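Local coordinates for segregation and condensation protein A (Pyrococcus furiosus, PDB 5XNS) that probably acts as the kleisin subunit of an SMC complex in chromosome condensation and segregation, its C-terminal winged-helix domain probably binding the SMC head, at residues 24-27 against 28-32; 46-50 against 51-55. All coordinates share one frame; numbering follows the deposited sequence.

Interaction 1: 24-27 against 28-32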
ATOM      1  N   ILE B  24      34.987  13.428   4.872  1.00 34.06           N
ATOM      2  CA  ILE B  24      34.731  13.944   3.530  1.00 30.54           C
ATOM      3  C   ILE B  24      33.242  14.241   3.378  1.00 28.98           C
ATOM      4  O   ILE B  24      32.397  13.379   3.651  1.00 30.31           O
ATOM      5  CB  ILE B  24      35.209  12.933   2.471  1.00 34.07           C
ATOM      6  CG1 ILE B  24      36.722  12.744   2.591  1.00 30.75           C
ATOM      7  CG2 ILE B  24      34.812  13.384   1.058  1.00 26.88           C
ATOM      8  CD1 ILE B  24      37.215  11.483   1.979  1.00 32.48           C
ATOM      9  N   LYS B  25      32.916  15.466   2.948  1.00 27.18           N
ATOM     10  CA  LYS B  25      31.524  15.819   2.658  1.00 30.63           C
ATOM     11  C   LYS B  25      30.978  14.993   1.492  1.00 31.50           C
ATOM     12  O   LYS B  25      31.607  14.902   0.433  1.00 31.51           O
ATOM     13  CB  LYS B  25      31.404  17.308   2.314  1.00 32.53           C
ATOM     14  CG  LYS B  25      31.770  18.285   3.423  1.00 42.57           C
ATOM     15  CD  LYS B  25      31.604  19.738   2.948  1.00 42.80           C
ATOM     16  CE  LYS B  25      31.962  20.722   4.059  1.00 53.93           C
ATOM     17  NZ  LYS B  25      31.682  22.142   3.689  1.00 57.35           N
ATOM     18  N   PHE B  26      29.788  14.416   1.682  1.00 33.83           N
ATOM     19  CA  PHE B  26      29.100  13.730   0.589  1.00 30.37           C
ATOM     20  C   PHE B  26      29.057  14.597  -0.662  1.00 31.34           C
ATOM     21  O   PHE B  26      29.360  14.121  -1.762  1.00 28.71           O
ATOM     22  CB  PHE B  26      27.677  13.323   1.009  1.00 28.39           C
ATOM     23  CG  PHE B  26      26.831  12.783  -0.130  1.00 25.78           C
ATOM     24  CD1 PHE B  26      27.183  11.611  -0.778  1.00 27.50           C
ATOM     25  CD2 PHE B  26      25.687  13.456  -0.547  1.00 31.41           C
ATOM     26  CE1 PHE B  26      26.404  11.098  -1.822  1.00 28.73           C
ATOM     27  CE2 PHE B  26      24.896  12.962  -1.609  1.00 26.18           C
ATOM     28  CZ  PHE B  26      25.259  11.777  -2.244  1.00 28.29           C
ATOM     29  N   TRP B  27      28.690  15.881  -0.516  1.00 28.16           N
ATOM     30  CA  TRP B  27      28.551  16.739  -1.691  1.00 32.15           C
ATOM     31  C   TRP B  27      29.822  16.753  -2.529  1.00 32.55           C
ATOM     32  O   TRP B  27      29.762  16.811  -3.761  1.00 35.63           O
ATOM     33  CB  TRP B  27      28.194  18.177  -1.300  1.00 37.41           C
ATOM     34  CG  TRP B  27      26.964  18.350  -0.455  1.00 39.17           C
ATOM     35  CD1 TRP B  27      26.849  19.126   0.670  1.00 39.19           C
ATOM     36  CD2 TRP B  27      25.676  17.756  -0.665  1.00 37.31           C
ATOM     37  NE1 TRP B  27      25.574  19.043   1.173  1.00 40.54           N
ATOM     38  CE2 TRP B  27      24.833  18.210   0.375  1.00 38.72           C
ATOM     39  CE3 TRP B  27      25.151  16.886  -1.627  1.00 35.03           C
ATOM     40  CZ2 TRP B  27      23.492  17.813   0.482  1.00 39.78           C
ATOM     41  CZ3 TRP B  27      23.832  16.490  -1.512  1.00 33.34           C
ATOM     42  CH2 TRP B  27      23.013  16.957  -0.467  1.00 31.88           C
ATOM     43  N   ASP B  28      30.985  16.704  -1.881  1.00 34.20           N
ATOM     44  CA  ASP B  28      32.243  16.773  -2.618  1.00 36.39           C
ATOM     45  C   ASP B  28      32.537  15.497  -3.390  1.00 34.77           C
ATOM     46  O   ASP B  28      33.485  15.477  -4.188  1.00 33.40           O
ATOM     47  CB  ASP B  28      33.411  17.064  -1.667  1.00 35.48           C
ATOM     48  CG  ASP B  28      33.335  18.451  -1.034  1.00 37.20           C
ATOM     49  OD1 ASP B  28      32.516  19.298  -1.475  1.00 39.43           O
ATOM     50  OD2 ASP B  28      34.129  18.692  -0.099  1.00 37.70           O
ATOM     51  N   LEU B  29      31.770  14.436  -3.152  1.00 33.36           N
ATOM     52  CA  LEU B  29      31.982  13.145  -3.791  1.00 33.09           C
ATOM     53  C   LEU B  29      31.135  12.943  -5.036  1.00 31.18           C
ATOM     54  O   LEU B  29      31.446  12.057  -5.830  1.00 29.95           O
ATOM     55  CB  LEU B  29      31.692  12.012  -2.798  1.00 30.09           C
ATOM     56  CG  LEU B  29      32.863  11.269  -2.130  1.00 36.69           C
ATOM     57  CD1 LEU B  29      34.177  12.027  -2.224  1.00 33.37           C
ATOM     58  CD2 LEU B  29      32.537  10.910  -0.689  1.00 28.78           C
ATOM     59  N   VAL B  30      30.103  13.756  -5.240  1.00 33.07           N
ATOM     60  CA  VAL B  30      29.128  13.544  -6.308  1.00 29.95           C
ATOM     61  C   VAL B  30      29.648  14.149  -7.609  1.00 35.66           C
ATOM     62  O   VAL B  30      29.841  15.372  -7.689  1.00 36.42           O
ATOM     63  CB  VAL B  30      27.765  14.142  -5.930  1.00 33.56           C
ATOM     64  CG1 VAL B  30      26.781  13.986  -7.087  1.00 31.83           C
ATOM     65  CG2 VAL B  30      27.233  13.496  -4.646  1.00 31.52           C
ATOM     66  N   PRO B  31      29.878  13.350  -8.655  1.00 38.41           N
ATOM     67  CA  PRO B  31      30.588  13.873  -9.833  1.00 37.42           C
ATOM     68  C   PRO B  31      29.725  14.642 -10.828  1.00 42.77           C
ATOM     69  O   PRO B  31      30.293  15.319 -11.695  1.00 45.64           O
ATOM     70  CB  PRO B  31      31.185  12.604 -10.472  1.00 34.58           C
ATOM     71  CG  PRO B  31      30.252  11.508 -10.077  1.00 37.53           C
ATOM     72  CD  PRO B  31      29.726  11.879  -8.696  1.00 36.09           C
ATOM     73  N   ASP B  32      28.391  14.591 -10.742  1.00 43.14           N
ATOM     74  CA  ASP B  32      27.547  15.352 -11.664  1.00 40.13           C
ATOM     75  C   ASP B  32      26.312  15.854 -10.936  1.00 41.98           C
ATOM     76  O   ASP B  32      25.806  15.201 -10.019  1.00 39.71           O
ATOM     77  CB  ASP B  32      27.120  14.519 -12.881  1.00 41.82           C
ATOM     78  CG  ASP B  32      28.310  14.019 -13.685  1.00 49.33           C
ATOM     79  OD1 ASP B  32      28.986  14.859 -14.324  1.00 57.94           O
ATOM     80  OD2 ASP B  32      28.582  12.793 -13.663  1.00 51.01           O
TER
HETATM   81  O   HOH W   1      34.920  17.352   2.025  1.00 34.71           O
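F26 and V30 meet four residues apart where the chain leaves strand 24-25 and turns toward helix 35-50. V30 can be followed from its backbone outward: CB stands 4.0 Å from W27 O, and CG2, anti to the carbonyl carbon, reaches over one face of the F26 ring. It lies 3.9 Å from the ring centroid, 23° off the normal, a CH-pi contact displaced toward the rim, and the same V30 CG2 is 3.6 Å from F26 O. The backbone turns back on itself between K25 and V30. D28 N bonds to K25 O and L29 N to F26 O (2.8 Å), while V30 N reaches W27 O only weakly. On another side of the turn I24 CG2 packs on L29 CD1 at 3.6 Å, next to V13 of helix 3-20. The charged ends of K25 and D28 are not in contact (K25 NZ to D28 OD2 5.7 Å); a water that accepts from the K25 backbone N donates to D28 OD2 (2.6 Å). F26, W27 and V30 also pack on apolar side chains of the chain of another protein. The turn thus has a polar side bridged by water and apolar groups directed to the domain core and the partner protein.

Interaction 2: 46-50 against 51-55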
ATOM      1  N   LEU B  46      26.459   3.524   0.524  1.00 24.37           N
ATOM      2  CA  LEU B  46      25.732   2.613   1.407  1.00 27.05           C
ATOM      3  C   LEU B  46      26.194   1.177   1.213  1.00 27.28           C
ATOM      4  O   LEU B  46      26.245   0.406   2.181  1.00 24.10           O
ATOM      5  CB  LEU B  46      24.227   2.738   1.191  1.00 20.69           C
ATOM      6  CG  LEU B  46      23.749   4.130   1.581  1.00 23.74           C
ATOM      7  CD1 LEU B  46      22.479   4.486   0.807  1.00 25.77           C
ATOM      8  CD2 LEU B  46      23.543   4.234   3.079  1.00 22.04           C
ATOM      9  N   PHE B  47      26.514   0.792  -0.033  1.00 26.62           N
ATOM     10  CA  PHE B  47      27.145  -0.507  -0.272  1.00 28.07           C
ATOM     11  C   PHE B  47      28.450  -0.628   0.517  1.00 31.64           C
ATOM     12  O   PHE B  47      28.696  -1.632   1.199  1.00 27.79           O
ATOM     13  CB  PHE B  47      27.410  -0.708  -1.769  1.00 25.94           C
ATOM     14  CG  PHE B  47      26.163  -0.958  -2.603  1.00 29.83           C
ATOM     15  CD1 PHE B  47      24.915  -1.108  -2.014  1.00 28.62           C
ATOM     16  CD2 PHE B  47      26.252  -1.037  -3.986  1.00 32.39           C
ATOM     17  CE1 PHE B  47      23.780  -1.346  -2.787  1.00 27.89           C
ATOM     18  CE2 PHE B  47      25.127  -1.269  -4.766  1.00 31.90           C
ATOM     19  CZ  PHE B  47      23.893  -1.426  -4.167  1.00 29.00           C
ATOM     20  N   LEU B  48      29.300   0.398   0.435  1.00 27.75           N
ATOM     21  CA  LEU B  48      30.571   0.350   1.143  1.00 32.87           C
ATOM     22  C   LEU B  48      30.353   0.313   2.649  1.00 32.36           C
ATOM     23  O   LEU B  48      31.107  -0.339   3.379  1.00 30.60           O
ATOM     24  CB  LEU B  48      31.449   1.536   0.734  1.00 27.93           C
ATOM     25  CG  LEU B  48      32.118   1.411  -0.651  1.00 32.05           C
ATOM     26  CD1 LEU B  48      32.661   2.742  -1.108  1.00 31.01           C
ATOM     27  CD2 LEU B  48      33.227   0.361  -0.668  1.00 29.70           C
ATOM     28  N   GLU B  49      29.322   0.997   3.138  1.00 30.24           N
ATOM     29  CA  GLU B  49      29.111   0.999   4.578  1.00 34.54           C
ATOM     30  C   GLU B  49      28.582  -0.344   5.061  1.00 35.62           C
ATOM     31  O   GLU B  49      28.966  -0.801   6.140  1.00 32.41           O
ATOM     32  CB  GLU B  49      28.168   2.124   4.985  1.00 29.71           C
ATOM     33  CG  GLU B  49      28.007   2.200   6.493  1.00 36.27           C
ATOM     34  CD  GLU B  49      27.264   3.423   6.938  1.00 36.68           C
ATOM     35  OE1 GLU B  49      26.210   3.715   6.329  1.00 37.72           O
ATOM     36  OE2 GLU B  49      27.743   4.087   7.892  1.00 38.23           O
ATOM     37  N   ASN B  50      27.735  -1.000   4.267  1.00 31.87           N
ATOM     38  CA  ASN B  50      27.222  -2.302   4.673  1.00 32.49           C
ATOM     39  C   ASN B  50      28.329  -3.347   4.724  1.00 37.26           C
ATOM     40  O   ASN B  50      28.213  -4.330   5.460  1.00 36.18           O
ATOM     41  CB  ASN B  50      26.108  -2.743   3.724  1.00 30.04           C
ATOM     42  CG  ASN B  50      25.158  -3.725   4.373  1.00 32.82           C
ATOM     43  OD1 ASN B  50      24.412  -3.369   5.294  1.00 27.39           O
ATOM     44  ND2 ASN B  50      25.193  -4.968   3.916  1.00 24.06           N
ATOM     45  N   MET B  51      29.397  -3.160   3.950  1.00 35.77           N
ATOM     46  CA  MET B  51      30.561  -4.035   3.985  1.00 38.43           C
ATOM     47  C   MET B  51      31.602  -3.604   5.010  1.00 38.45           C
ATOM     48  O   MET B  51      32.661  -4.234   5.091  1.00 38.91           O
ATOM     49  CB  MET B  51      31.237  -4.101   2.611  1.00 38.41           C
ATOM     50  CG  MET B  51      30.363  -4.583   1.490  1.00 36.07           C
ATOM     51  SD  MET B  51      31.235  -4.441  -0.094  1.00 56.49           S
ATOM     52  CE  MET B  51      31.256  -2.691  -0.382  1.00 42.44           C
ATOM     53  N   GLY B  52      31.339  -2.548   5.775  1.00 38.47           N
ATOM     54  CA  GLY B  52      32.272  -2.107   6.787  1.00 33.99           C
ATOM     55  C   GLY B  52      33.487  -1.364   6.277  1.00 38.62           C
ATOM     56  O   GLY B  52      34.442  -1.185   7.035  1.00 37.12           O
ATOM     57  N   ARG B  53      33.484  -0.902   5.020  1.00 36.11           N
ATOM     58  CA  ARG B  53      34.653  -0.216   4.476  1.00 35.97           C
ATOM     59  C   ARG B  53      34.626   1.294   4.666  1.00 38.17           C
ATOM     60  O   ARG B  53      35.699   1.919   4.658  1.00 38.12           O
ATOM     61  CB  ARG B  53      34.831  -0.543   2.995  1.00 37.34           C
ATOM     62  CG  ARG B  53      34.876  -2.013   2.722  1.00 44.39           C
ATOM     63  CD  ARG B  53      35.485  -2.318   1.365  1.00 53.08           C
ATOM     64  NE  ARG B  53      35.546  -3.762   1.157  1.00 63.36           N
ATOM     65  CZ  ARG B  53      36.461  -4.565   1.709  1.00 69.73           C
ATOM     66  NH1 ARG B  53      37.414  -4.066   2.499  1.00 61.99           N
ATOM     67  NH2 ARG B  53      36.429  -5.885   1.464  1.00 67.90           N
ATOM     68  N   VAL B  54      33.447   1.902   4.834  1.00 33.09           N
ATOM     69  CA  VAL B  54      33.341   3.308   5.196  1.00 32.55           C
ATOM     70  C   VAL B  54      32.283   3.444   6.280  1.00 34.44           C
ATOM     71  O   VAL B  54      31.446   2.564   6.483  1.00 33.04           O
ATOM     72  CB  VAL B  54      32.980   4.230   4.007  1.00 31.37           C
ATOM     73  CG1 VAL B  54      33.904   3.979   2.827  1.00 35.29           C
ATOM     74  CG2 VAL B  54      31.503   4.046   3.621  1.00 27.38           C
ATOM     75  N   GLU B  55      32.322   4.580   6.963  1.00 32.57           N
ATOM     76  CA  GLU B  55      31.290   4.991   7.899  1.00 36.31           C
ATOM     77  C   GLU B  55      30.638   6.268   7.384  1.00 35.18           C
ATOM     78  O   GLU B  55      31.337   7.206   6.988  1.00 35.49           O
ATOM     79  CB  GLU B  55      31.895   5.210   9.275  1.00 38.20           C
ATOM     80  CG  GLU B  55      31.140   6.158  10.158  1.00 46.48           C
ATOM     81  CD  GLU B  55      31.353   5.830  11.630  1.00 60.49           C
ATOM     82  OE1 GLU B  55      30.450   6.142  12.446  1.00 62.84           O
ATOM     83  OE2 GLU B  55      32.414   5.229  11.949  1.00 62.53           O
TER
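Helix 35-50 ends in a Schellman motif at G52, whose positive phi (76°) turns the chain out of the last helical turn, with R53 N bonded to L48 O (2.9 Å) and G52 N to E49 O (3.0 Å). M51 N keeps a bond to F47 O and adds a weak one to L48 O, so L48 O serves two donors. M51 then folds back along the helix: its chain bends at the last torsion (chi3 -72°), bringing CE to 3.6 Å from L48 CD2 and laying the thioether end beside the F47 carbonyl. L48 also receives V54, whose CG2 lies 3.8 Å from L48 CB, while the aliphatic part of R53 crosses the L48 tip at about a right angle, R53 CD 4.1 Å from L48 CD2. V6 and Y10 of helix 3-20 pack on L48 as well. E49 sends CG anti to its backbone N (chi1 -176°), and its extended chain runs alongside the start of strand 54-58; E49 CA makes a CA-H...O contact with V54 O at 3.4 Å. The E49 carboxylate is shared: OE2 accepts from I56 N, and OE1 is hydrogen-bonded to a polar side chain and salt-bridged to a basic one, both on the chain of another protein. The buried carboxylate is thus held by a backbone N-H of strand 54-58 and by the partner protein, whose basic group probably balances its charge.

How the interactions relate
Interactions 1 and 2 lie on opposite sides of the chain's centre, their centres 16 Å apart and their nearest atoms about 7 Å apart, without touching. They follow in series: interaction 1 leads from strand 24-25 toward helix 35-50, and interaction 2 leads out of that helix into strand 54-58. Within this chain both strands are outer ones of the same antiparallel sheet, with 65-69 between them: I24 pairs with V67, and E55 with V68. Helix 3-20 is a second common neighbour, packing on both contacts by different residues. Each contact also reaches the chain of another protein, interaction 1 by apolar packing and interaction 2 with polar bonds as well.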